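Side-chain contacts in acetyltransferase, GNAT family (Colwellia psychrerythraea, PDB 3IWG), which probably transfers an acyl group to an acceptor, as other acetyltransferases of the GNAT family do: residues Leu210-Ala215 against Lys225-Phe230; Cys244-Glu247 against Ala253-Ala256; Phe46-Asn51 against Ser92-Val97. All blocks are in the same frame, centred on the assembly; numbering follows the deposited sequence.

Interaction 1: residues Leu210-Ala215 against Lys225-Phe230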
ATOM      1  N   LEU A 210      -3.202   5.505 -17.074  1.00 24.19           N
ATOM      2  CA  LEU A 210      -1.920   6.171 -16.916  1.00 24.90           C
ATOM      3  C   LEU A 210      -1.959   7.348 -15.942  1.00 25.72           C
ATOM      4  O   LEU A 210      -2.948   8.042 -15.829  1.00 26.78           O
ATOM      5  CB  LEU A 210      -1.423   6.667 -18.273  1.00 24.43           C
ATOM      6  CG  LEU A 210      -1.568   5.674 -19.414  1.00 23.38           C
ATOM      7  CD1 LEU A 210      -1.020   6.241 -20.740  1.00 17.09           C
ATOM      8  CD2 LEU A 210      -0.939   4.302 -19.080  1.00 20.11           C
ATOM      9  N   GLY A 211      -0.869   7.552 -15.225  1.00 26.71           N
ATOM     10  CA  GLY A 211      -0.673   8.755 -14.402  1.00 26.70           C
ATOM     11  C   GLY A 211       0.772   9.194 -14.501  1.00 26.82           C
ATOM     12  O   GLY A 211       1.642   8.410 -14.864  1.00 26.01           O
HETATM   13  N   MSE A 212       1.018  10.462 -14.235  1.00 27.93           N
HETATM   14  CA  MSE A 212       2.365  10.980 -14.186  1.00 29.43           C
HETATM   15  C   MSE A 212       2.502  12.121 -13.168  1.00 28.22           C
HETATM   16  O   MSE A 212       1.537  12.815 -12.842  1.00 27.89           O
HETATM   17  CB  MSE A 212       2.867  11.543 -15.516  1.00 30.83           C
HETATM   18  CG  MSE A 212       1.956  11.488 -16.698  1.00 37.80           C
HETATM   19 SE   MSE A 212       0.739  12.962 -16.847  0.60 45.36          SE
HETATM   20  CE  MSE A 212      -0.837  12.334 -15.956  1.00 43.90           C
ATOM     21  N   ILE A 213       3.743  12.284 -12.697  1.00 26.82           N
ATOM     22  CA  ILE A 213       4.149  13.440 -11.937  1.00 25.68           C
ATOM     23  C   ILE A 213       5.443  13.982 -12.514  1.00 23.70           C
ATOM     24  O   ILE A 213       6.436  13.264 -12.617  1.00 22.38           O
ATOM     25  CB  ILE A 213       4.449  13.069 -10.439  1.00 25.91           C
ATOM     26  CG1 ILE A 213       3.267  12.377  -9.749  1.00 25.54           C
ATOM     27  CG2 ILE A 213       4.863  14.313  -9.699  1.00 23.21           C
ATOM     28  CD1 ILE A 213       3.662  11.743  -8.270  1.00 24.59           C
ATOM     29  N   VAL A 214       5.431  15.256 -12.864  1.00 23.25           N
ATOM     30  CA  VAL A 214       6.626  15.920 -13.376  1.00 23.14           C
ATOM     31  C   VAL A 214       7.221  16.676 -12.252  1.00 22.06           C
ATOM     32  O   VAL A 214       6.479  17.293 -11.505  1.00 23.05           O
ATOM     33  CB  VAL A 214       6.305  16.927 -14.507  1.00 22.95           C
ATOM     34  CG1 VAL A 214       7.564  17.726 -14.896  1.00 20.88           C
ATOM     35  CG2 VAL A 214       5.733  16.219 -15.662  1.00 24.65           C
ATOM     36  N   ALA A 215       8.533  16.635 -12.118  1.00 21.44           N
ATOM     37  CA  ALA A 215       9.188  17.408 -11.052  1.00 22.03           C
ATOM     38  C   ALA A 215       8.782  18.870 -11.181  1.00 21.89           C
ATOM     39  O   ALA A 215       8.791  19.449 -12.277  1.00 20.90           O
ATOM     40  CB  ALA A 215      10.694  17.299 -11.108  1.00 21.64           C
ATOM     41  N   LYS A 225       4.251  15.350 -21.634  1.00 18.61           N
ATOM     42  CA  LYS A 225       3.873  14.790 -22.909  1.00 20.11           C
ATOM     43  C   LYS A 225       4.701  13.546 -23.219  1.00 20.44           C
ATOM     44  O   LYS A 225       4.161  12.514 -23.619  1.00 19.83           O
ATOM     45  CB  LYS A 225       4.030  15.784 -24.023  1.00 20.28           C
ATOM     46  CG  LYS A 225       3.636  15.240 -25.380  1.00 23.09           C
ATOM     47  CD  LYS A 225       3.744  16.353 -26.431  1.00 25.29           C
ATOM     48  CE  LYS A 225       3.354  15.863 -27.874  1.00 27.40           C
ATOM     49  NZ  LYS A 225       4.494  15.464 -28.767  1.00 28.41           N
ATOM     50  N   LYS A 226       6.010  13.655 -23.014  1.00 20.74           N
ATOM     51  CA  LYS A 226       6.901  12.589 -23.365  1.00 20.82           C
ATOM     52  C   LYS A 226       6.677  11.347 -22.522  1.00 20.37           C
ATOM     53  O   LYS A 226       6.843  10.217 -23.006  1.00 19.07           O
ATOM     54  CB  LYS A 226       8.325  13.066 -23.232  1.00 21.93           C
ATOM     55  CG  LYS A 226       8.682  14.197 -24.172  1.00 23.59           C
ATOM     56  CD  LYS A 226      10.131  14.136 -24.577  1.00 28.29           C
ATOM     57  CE  LYS A 226      11.026  15.249 -24.033  1.00 28.84           C
ATOM     58  NZ  LYS A 226      11.375  16.148 -25.159  1.00 29.49           N
ATOM     59  N   VAL A 227       6.275  11.574 -21.270  1.00 19.89           N
ATOM     60  CA  VAL A 227       6.077  10.493 -20.314  1.00 19.05           C
ATOM     61  C   VAL A 227       4.842   9.727 -20.737  1.00 19.48           C
ATOM     62  O   VAL A 227       4.856   8.511 -20.845  1.00 18.02           O
ATOM     63  CB  VAL A 227       5.940  11.016 -18.854  1.00 18.10           C
ATOM     64  CG1 VAL A 227       5.527   9.933 -17.925  1.00 17.26           C
ATOM     65  CG2 VAL A 227       7.248  11.593 -18.401  1.00 17.92           C
ATOM     66  N   LEU A 228       3.787  10.470 -21.017  1.00 20.91           N
ATOM     67  CA  LEU A 228       2.550   9.881 -21.489  1.00 21.55           C
ATOM     68  C   LEU A 228       2.800   9.074 -22.781  1.00 20.96           C
ATOM     69  O   LEU A 228       2.305   7.961 -22.926  1.00 20.54           O
ATOM     70  CB  LEU A 228       1.527  10.978 -21.702  1.00 22.25           C
ATOM     71  CG  LEU A 228       0.896  11.467 -20.413  1.00 24.58           C
ATOM     72  CD1 LEU A 228       0.059  12.713 -20.689  1.00 27.74           C
ATOM     73  CD2 LEU A 228      -0.014  10.377 -19.874  1.00 28.42           C
ATOM     74  N   THR A 229       3.618   9.603 -23.682  1.00 20.09           N
ATOM     75  CA  THR A 229       3.905   8.905 -24.921  1.00 19.85           C
ATOM     76  C   THR A 229       4.609   7.584 -24.644  1.00 20.77           C
ATOM     77  O   THR A 229       4.259   6.574 -25.227  1.00 20.55           O
ATOM     78  CB  THR A 229       4.735   9.769 -25.884  1.00 19.87           C
ATOM     79  OG1 THR A 229       4.011  10.983 -26.135  1.00 19.97           O
ATOM     80  CG2 THR A 229       4.971   9.038 -27.205  1.00 16.77           C
ATOM     81  N   PHE A 230       5.581   7.573 -23.734  1.00 21.08           N
ATOM     82  CA  PHE A 230       6.248   6.320 -23.371  1.00 21.29           C
ATOM     83  C   PHE A 230       5.251   5.326 -22.796  1.00 21.48           C
ATOM     84  O   PHE A 230       5.228   4.165 -23.161  1.00 21.84           O
ATOM     85  CB  PHE A 230       7.307   6.584 -22.306  1.00 22.22           C
ATOM     86  CG  PHE A 230       8.002   5.359 -21.817  1.00 20.40           C
ATOM     87  CD1 PHE A 230       7.489   4.642 -20.775  1.00 20.77           C
ATOM     88  CD2 PHE A 230       9.193   4.953 -22.382  1.00 22.41           C
ATOM     89  CE1 PHE A 230       8.121   3.511 -20.310  1.00 22.41           C
ATOM     90  CE2 PHE A 230       9.843   3.816 -21.915  1.00 22.82           C
ATOM     91  CZ  PHE A 230       9.313   3.105 -20.876  1.00 21.74           C
TER
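Selenomethionine Met212 meets Leu228 through an unusual set of torsions: its CG is nearly eclipsed with the backbone N (chi1 -1°), and the chain then bends at chi2 (86°) and again at chi3. This folded shape lays CG and SE across the branched end of Leu228, whose own CG stands beside its backbone N. The two side chains cross obliquely, with Met212 CG 3.9 Å from Leu228 CG and Met212 SE 3.9 Å from Leu228 CD1. One residue earlier on the helix, Val227 meets the root of the same side chain, its CG1 lying 3.9 Å from Met212 CB. Leu210 adds a looser contact, its CB 4.3 Å from Leu228 CD2. No hydrogen bond crosses the interface, so the evidence is for apolar van der Waals packing. The axes of strand 210-214 and helix 225-230 approach to 8.9 Å and run at 149°, a roughly antiparallel course expected where a helix returns along a sheet. These elements belong to the beta-alpha-beta unit of the GNAT fold. Backbone hydrogen bonds join Leu210 to Ile243 of strand 241-247 and Gly211 to Glu196 of strand 190-199. Ile213, whose CB points away from helix 223-237, packs on helix 151-162, whereas Leu228 also reaches Ile257 of helix 251-259.

Interaction 2: residues Cys244-Glu247 against Ala253-Ala256; sequences CSTE and AQKA
Thr246 presents both branches to the helix residues Ala253 and Gln254. Its OG1, anti to the backbone N (chi1 -169°), lies 3.4 Å from Ala253 CB. Its methyl CG2, held between the backbone N and the carbonyl carbon, sits 3.7 Å from Gln254 CG, the two side chains crossing at about a right angle. Beyond that apolar step the Gln254 chain runs extended, which carries its amide to the end of the strand: NE2 donates to Glu247 O at 3.0 Å. The bond is moderately bent at hydrogen (144°), but it uses a carbonyl lone pair in plane (C=O...N 134°), with the oxygen also close to the amide plane of Gln254. The same NE2 bonds to Ser248 O, its stronger polar partner, so one amide group ties two successive carbonyls of the chain leaving the strand. Further out, Asn250 links both segments, its ND2 bonding to Glu247 OE1 and its OD1 receiving Ala253 N. The contact thus joins strand 241-247 to the helix 251-259 that follows it. Strand 117-129 lies alongside, pairing with Thr246 through Leu125 and touching Gln254 with Leu125 and Tyr127, while Ile257 of the helix also packs on Thr246.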
ATOM      1  N   CYS A 244      -6.721   7.922 -19.458  1.00 25.84           N
ATOM      2  CA  CYS A 244      -6.302   8.600 -18.267  1.00 27.04           C
ATOM      3  C   CYS A 244      -7.322   9.615 -17.851  1.00 26.46           C
ATOM      4  O   CYS A 244      -8.255   9.894 -18.599  1.00 24.11           O
ATOM      5  CB  CYS A 244      -4.911   9.252 -18.442  1.00 27.65           C
ATOM      6  SG  CYS A 244      -4.834  10.482 -19.642  1.00 31.85           S
ATOM      7  N   SER A 245      -7.141  10.166 -16.648  1.00 26.56           N
ATOM      8  CA  SER A 245      -7.985  11.273 -16.204  1.00 27.07           C
ATOM      9  C   SER A 245      -7.216  12.348 -15.488  1.00 27.34           C
ATOM     10  O   SER A 245      -6.122  12.126 -15.062  1.00 27.53           O
ATOM     11  CB  SER A 245      -9.093  10.782 -15.304  1.00 27.65           C
ATOM     12  OG  SER A 245      -8.546  10.241 -14.141  1.00 25.29           O
ATOM     13  N   THR A 246      -7.783  13.538 -15.399  1.00 28.02           N
ATOM     14  CA  THR A 246      -7.208  14.566 -14.564  1.00 28.16           C
ATOM     15  C   THR A 246      -8.287  15.499 -14.077  1.00 28.45           C
ATOM     16  O   THR A 246      -9.386  15.459 -14.580  1.00 28.57           O
ATOM     17  CB  THR A 246      -6.126  15.331 -15.310  1.00 28.54           C
ATOM     18  OG1 THR A 246      -5.424  16.135 -14.366  1.00 30.38           O
ATOM     19  CG2 THR A 246      -6.702  16.202 -16.429  1.00 25.66           C
ATOM     20  N   GLU A 247      -7.948  16.344 -13.117  1.00 28.70           N
ATOM     21  CA  GLU A 247      -8.898  17.261 -12.511  1.00 29.38           C
ATOM     22  C   GLU A 247      -9.222  18.403 -13.473  1.00 29.72           C
ATOM     23  O   GLU A 247      -8.374  18.800 -14.293  1.00 28.97           O
ATOM     24  CB  GLU A 247      -8.371  17.860 -11.200  1.00 28.78           C
ATOM     25  CG  GLU A 247      -7.965  16.880 -10.109  1.00 33.00           C
ATOM     26  CD  GLU A 247      -6.575  16.177 -10.358  1.00 38.12           C
ATOM     27  OE1 GLU A 247      -5.714  16.654 -11.158  1.00 35.61           O
ATOM     28  OE2 GLU A 247      -6.381  15.096  -9.767  1.00 44.40           O
ATOM     29  N   ALA A 253      -1.972  19.512 -17.120  1.00 24.56           N
ATOM     30  CA  ALA A 253      -2.215  18.108 -17.393  1.00 24.80           C
ATOM     31  C   ALA A 253      -3.040  17.945 -18.644  1.00 24.83           C
ATOM     32  O   ALA A 253      -2.743  17.089 -19.471  1.00 24.51           O
ATOM     33  CB  ALA A 253      -2.909  17.391 -16.202  1.00 23.41           C
ATOM     34  N   GLN A 254      -4.093  18.747 -18.761  1.00 25.27           N
ATOM     35  CA  GLN A 254      -5.037  18.615 -19.861  1.00 26.19           C
ATOM     36  C   GLN A 254      -4.299  18.905 -21.148  1.00 26.55           C
ATOM     37  O   GLN A 254      -4.456  18.186 -22.150  1.00 27.01           O
ATOM     38  CB  GLN A 254      -6.226  19.569 -19.696  1.00 26.46           C
ATOM     39  CG  GLN A 254      -7.154  19.171 -18.517  1.00 29.63           C
ATOM     40  CD  GLN A 254      -8.168  20.270 -18.151  1.00 30.91           C
ATOM     41  OE1 GLN A 254      -8.662  20.987 -19.029  1.00 35.85           O
ATOM     42  NE2 GLN A 254      -8.517  20.357 -16.885  1.00 26.44           N
ATOM     43  N   LYS A 255      -3.472  19.945 -21.105  1.00 25.91           N
ATOM     44  CA  LYS A 255      -2.692  20.333 -22.261  1.00 26.02           C
ATOM     45  C   LYS A 255      -1.778  19.144 -22.645  1.00 24.33           C
ATOM     46  O   LYS A 255      -1.799  18.744 -23.782  1.00 24.54           O
ATOM     47  CB  LYS A 255      -1.915  21.644 -21.945  1.00 26.60           C
ATOM     48  CG  LYS A 255      -1.190  22.327 -23.090  1.00 31.19           C
ATOM     49  CD  LYS A 255      -0.124  23.385 -22.561  1.00 34.74           C
ATOM     50  CE  LYS A 255       0.059  24.613 -23.493  1.00 38.41           C
ATOM     51  NZ  LYS A 255       0.938  24.454 -24.734  1.00 40.44           N
ATOM     52  N   ALA A 256      -1.028  18.553 -21.708  1.00 22.47           N
ATOM     53  CA  ALA A 256      -0.085  17.462 -22.062  1.00 22.23           C
ATOM     54  C   ALA A 256      -0.851  16.216 -22.567  1.00 22.04           C
ATOM     55  O   ALA A 256      -0.444  15.518 -23.504  1.00 20.97           O
ATOM     56  CB  ALA A 256       0.769  17.066 -20.845  1.00 22.71           C
TER

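Interaction 3: residues Phe46-Asn51 against Ser92-Val97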
ATOM      1  N   PHE A  46     -25.093  -0.335  -0.116  1.00 22.22           N
ATOM      2  CA  PHE A  46     -26.447  -0.744   0.193  1.00 22.21           C
ATOM      3  C   PHE A  46     -26.983  -1.517  -0.976  1.00 22.03           C
ATOM      4  O   PHE A  46     -26.608  -1.305  -2.120  1.00 20.21           O
ATOM      5  CB  PHE A  46     -27.360   0.445   0.515  1.00 22.12           C
ATOM      6  CG  PHE A  46     -26.824   1.327   1.581  1.00 22.94           C
ATOM      7  CD1 PHE A  46     -27.185   1.152   2.894  1.00 23.59           C
ATOM      8  CD2 PHE A  46     -25.924   2.324   1.267  1.00 25.56           C
ATOM      9  CE1 PHE A  46     -26.651   1.962   3.883  1.00 26.04           C
ATOM     10  CE2 PHE A  46     -25.397   3.143   2.242  1.00 26.17           C
ATOM     11  CZ  PHE A  46     -25.755   2.972   3.548  1.00 25.80           C
ATOM     12  N   GLY A  47     -27.857  -2.438  -0.642  1.00 23.15           N
ATOM     13  CA  GLY A  47     -28.543  -3.266  -1.599  1.00 23.63           C
ATOM     14  C   GLY A  47     -30.017  -2.939  -1.596  1.00 24.48           C
ATOM     15  O   GLY A  47     -30.591  -2.456  -0.596  1.00 22.82           O
ATOM     16  N   PHE A  48     -30.594  -3.194  -2.764  1.00 26.19           N
ATOM     17  CA  PHE A  48     -31.962  -2.921  -3.049  1.00 27.81           C
ATOM     18  C   PHE A  48     -32.612  -4.290  -3.260  1.00 29.60           C
ATOM     19  O   PHE A  48     -32.189  -5.106  -4.099  1.00 29.02           O
ATOM     20  CB  PHE A  48     -32.082  -2.064  -4.310  1.00 28.06           C
ATOM     21  CG  PHE A  48     -31.309  -0.756  -4.263  1.00 27.67           C
ATOM     22  CD1 PHE A  48     -31.336   0.058  -3.133  1.00 29.46           C
ATOM     23  CD2 PHE A  48     -30.602  -0.309  -5.376  1.00 26.22           C
ATOM     24  CE1 PHE A  48     -30.640   1.279  -3.096  1.00 26.94           C
ATOM     25  CE2 PHE A  48     -29.923   0.911  -5.346  1.00 27.69           C
ATOM     26  CZ  PHE A  48     -29.950   1.701  -4.204  1.00 26.36           C
ATOM     27  N   TYR A  49     -33.644  -4.532  -2.472  1.00 31.74           N
ATOM     28  CA  TYR A  49     -34.227  -5.846  -2.339  1.00 33.09           C
ATOM     29  C   TYR A  49     -35.683  -5.753  -2.709  1.00 35.02           C
ATOM     30  O   TYR A  49     -36.460  -5.000  -2.105  1.00 34.78           O
ATOM     31  CB  TYR A  49     -34.079  -6.353  -0.916  1.00 32.93           C
ATOM     32  CG  TYR A  49     -32.673  -6.735  -0.547  1.00 32.45           C
ATOM     33  CD1 TYR A  49     -31.748  -5.773  -0.154  1.00 33.02           C
ATOM     34  CD2 TYR A  49     -32.260  -8.059  -0.592  1.00 33.11           C
ATOM     35  CE1 TYR A  49     -30.441  -6.131   0.196  1.00 33.74           C
ATOM     36  CE2 TYR A  49     -30.965  -8.426  -0.237  1.00 33.42           C
ATOM     37  CZ  TYR A  49     -30.068  -7.458   0.158  1.00 33.53           C
ATOM     38  OH  TYR A  49     -28.803  -7.821   0.531  1.00 35.45           O
ATOM     39  N   VAL A  50     -36.006  -6.476  -3.770  1.00 37.58           N
ATOM     40  CA  VAL A  50     -37.365  -6.782  -4.122  1.00 39.58           C
ATOM     41  C   VAL A  50     -37.591  -8.215  -3.609  1.00 41.38           C
ATOM     42  O   VAL A  50     -36.919  -9.202  -4.023  1.00 41.08           O
ATOM     43  CB  VAL A  50     -37.615  -6.623  -5.641  1.00 39.64           C
ATOM     44  CG1 VAL A  50     -38.428  -7.788  -6.191  1.00 40.42           C
ATOM     45  CG2 VAL A  50     -38.295  -5.267  -5.925  1.00 40.29           C
ATOM     46  N   ASN A  51     -38.484  -8.282  -2.622  1.00 43.14           N
ATOM     47  CA  ASN A  51     -39.040  -9.532  -2.151  1.00 44.03           C
ATOM     48  C   ASN A  51     -37.961 -10.486  -1.678  1.00 44.28           C
ATOM     49  O   ASN A  51     -38.109 -11.692  -1.773  1.00 44.43           O
ATOM     50  CB  ASN A  51     -39.884 -10.149  -3.275  1.00 44.54           C
ATOM     51  CG  ASN A  51     -41.009 -11.025  -2.746  1.00 45.50           C
ATOM     52  OD1 ASN A  51     -42.163 -10.904  -3.174  1.00 46.28           O
ATOM     53  ND2 ASN A  51     -40.681 -11.906  -1.801  1.00 47.32           N
ATOM     54  N   SER A  92     -34.306   5.679   5.563  1.00 41.24           N
ATOM     55  CA  SER A  92     -33.967   5.394   6.944  1.00 41.11           C
ATOM     56  C   SER A  92     -32.525   4.882   7.015  1.00 40.65           C
ATOM     57  O   SER A  92     -31.680   5.401   7.743  1.00 40.34           O
ATOM     58  CB  SER A  92     -34.942   4.335   7.501  1.00 41.20           C
ATOM     59  OG  SER A  92     -36.242   4.492   6.934  1.00 41.42           O
ATOM     60  N   VAL A  93     -32.252   3.879   6.195  1.00 40.08           N
ATOM     61  CA  VAL A  93     -31.053   3.077   6.337  1.00 39.12           C
ATOM     62  C   VAL A  93     -29.839   3.817   5.755  1.00 38.55           C
ATOM     63  O   VAL A  93     -28.811   3.938   6.420  1.00 37.75           O
ATOM     64  CB  VAL A  93     -31.299   1.634   5.776  1.00 38.96           C
ATOM     65  CG1 VAL A  93     -32.666   1.537   5.050  1.00 39.63           C
ATOM     66  CG2 VAL A  93     -30.142   1.143   4.924  1.00 38.30           C
ATOM     67  N   ILE A  94     -29.981   4.352   4.542  1.00 38.04           N
ATOM     68  CA  ILE A  94     -28.876   5.040   3.862  1.00 37.50           C
ATOM     69  C   ILE A  94     -28.572   6.383   4.508  1.00 37.87           C
ATOM     70  O   ILE A  94     -27.415   6.794   4.575  1.00 37.61           O
ATOM     71  CB  ILE A  94     -29.170   5.305   2.375  1.00 37.18           C
ATOM     72  CG1 ILE A  94     -29.309   3.984   1.603  1.00 36.57           C
ATOM     73  CG2 ILE A  94     -28.082   6.184   1.780  1.00 35.29           C
ATOM     74  CD1 ILE A  94     -29.849   4.146   0.163  1.00 35.40           C
ATOM     75  N   GLY A  95     -29.622   7.063   4.961  1.00 37.95           N
ATOM     76  CA  GLY A  95     -29.470   8.314   5.687  1.00 38.05           C
ATOM     77  C   GLY A  95     -29.283   9.514   4.782  1.00 38.00           C
ATOM     78  O   GLY A  95     -29.637   9.492   3.610  1.00 37.84           O
ATOM     79  N   GLU A  96     -28.719  10.570   5.343  1.00 38.34           N
ATOM     80  CA  GLU A  96     -28.599  11.838   4.632  1.00 38.87           C
ATOM     81  C   GLU A  96     -27.490  11.765   3.588  1.00 37.75           C
ATOM     82  O   GLU A  96     -26.330  11.640   3.922  1.00 38.21           O
ATOM     83  CB  GLU A  96     -28.382  13.002   5.629  1.00 39.49           C
ATOM     84  CG  GLU A  96     -27.478  14.138   5.124  1.00 42.65           C
ATOM     85  CD  GLU A  96     -27.949  15.535   5.546  1.00 46.70           C
ATOM     86  OE1 GLU A  96     -28.331  15.712   6.734  1.00 51.29           O
ATOM     87  OE2 GLU A  96     -27.928  16.455   4.687  1.00 46.87           O
ATOM     88  N   VAL A  97     -27.862  11.835   2.316  1.00 36.70           N
ATOM     89  CA  VAL A  97     -26.913  11.862   1.223  1.00 35.38           C
ATOM     90  C   VAL A  97     -26.887  13.269   0.635  1.00 34.85           C
ATOM     91  O   VAL A  97     -27.936  13.854   0.373  1.00 35.41           O
ATOM     92  CB  VAL A  97     -27.323  10.892   0.150  1.00 35.54           C
ATOM     93  CG1 VAL A  97     -26.390  11.015  -1.030  1.00 35.22           C
ATOM     94  CG2 VAL A  97     -27.320   9.473   0.704  1.00 35.12           C
TER
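In the N-terminal GNAT-family region, Phe46 of strand 44-50 meets Val93 and Ile94 of the loop that leads from helix 76-87 to strand 99-103. The central feature is a CH-pi contact: Ile94 CG1 stands 3.7 Å from the centroid of the Phe46 ring and 12° off its normal, squarely over the face. The chain of Ile94 also follows the ring outward, with CA 3.8 Å from Phe46 CE1 and CG2 4.1 Å from Phe46 CE2. CG1 is anti to the carbonyl carbon of Ile94 (chi1 -64°), which carries it over the Phe46 ring. Val93 comes in obliquely, its CG2 3.6 Å from Phe46 CD1, as the two side chains slide past each other in opposite directions. Phe48 makes a lighter contact, offering the edge of its ring: CE1 is 4.4 Å from Ile94 CD1. Around them Ile7 of strand 6-9, Val60 of strand 53-60 and Ile86 of helix 76-87 all touch Ile94, and Ser91 OG bonds its backbone N. Across the two segments no hydrogen bond forms, and 183 Å² is buried; the contact therefore rests on apolar packing and the CH-pi contact, probably with some exclusion of water, although Val93 at its margin stays exposed.

How the interactions relate
From the N terminus, interaction 3 comes first and closes the longest loop, 40 residues that include strands 53-60 and 65-71 and helix 76-87. Interaction 1 follows much later across nine residues, and interaction 2 across five. The three are in series: none nests in or crosses another. Interactions 1 and 2 are consecutive and adjoin, their centres about 10 Å apart; strands 207-214 and 241-247 are neighbours, with Leu210 O 3.5 Å from Cys244 CB, and Leu228 CD1 lies 4.0 Å from Ala256 O. Together they tie two successive helices to paired strands. Interaction 3 lies across the chain's centre, about 42 Å from interaction 1 between centres, in the N-terminal GNAT-family region.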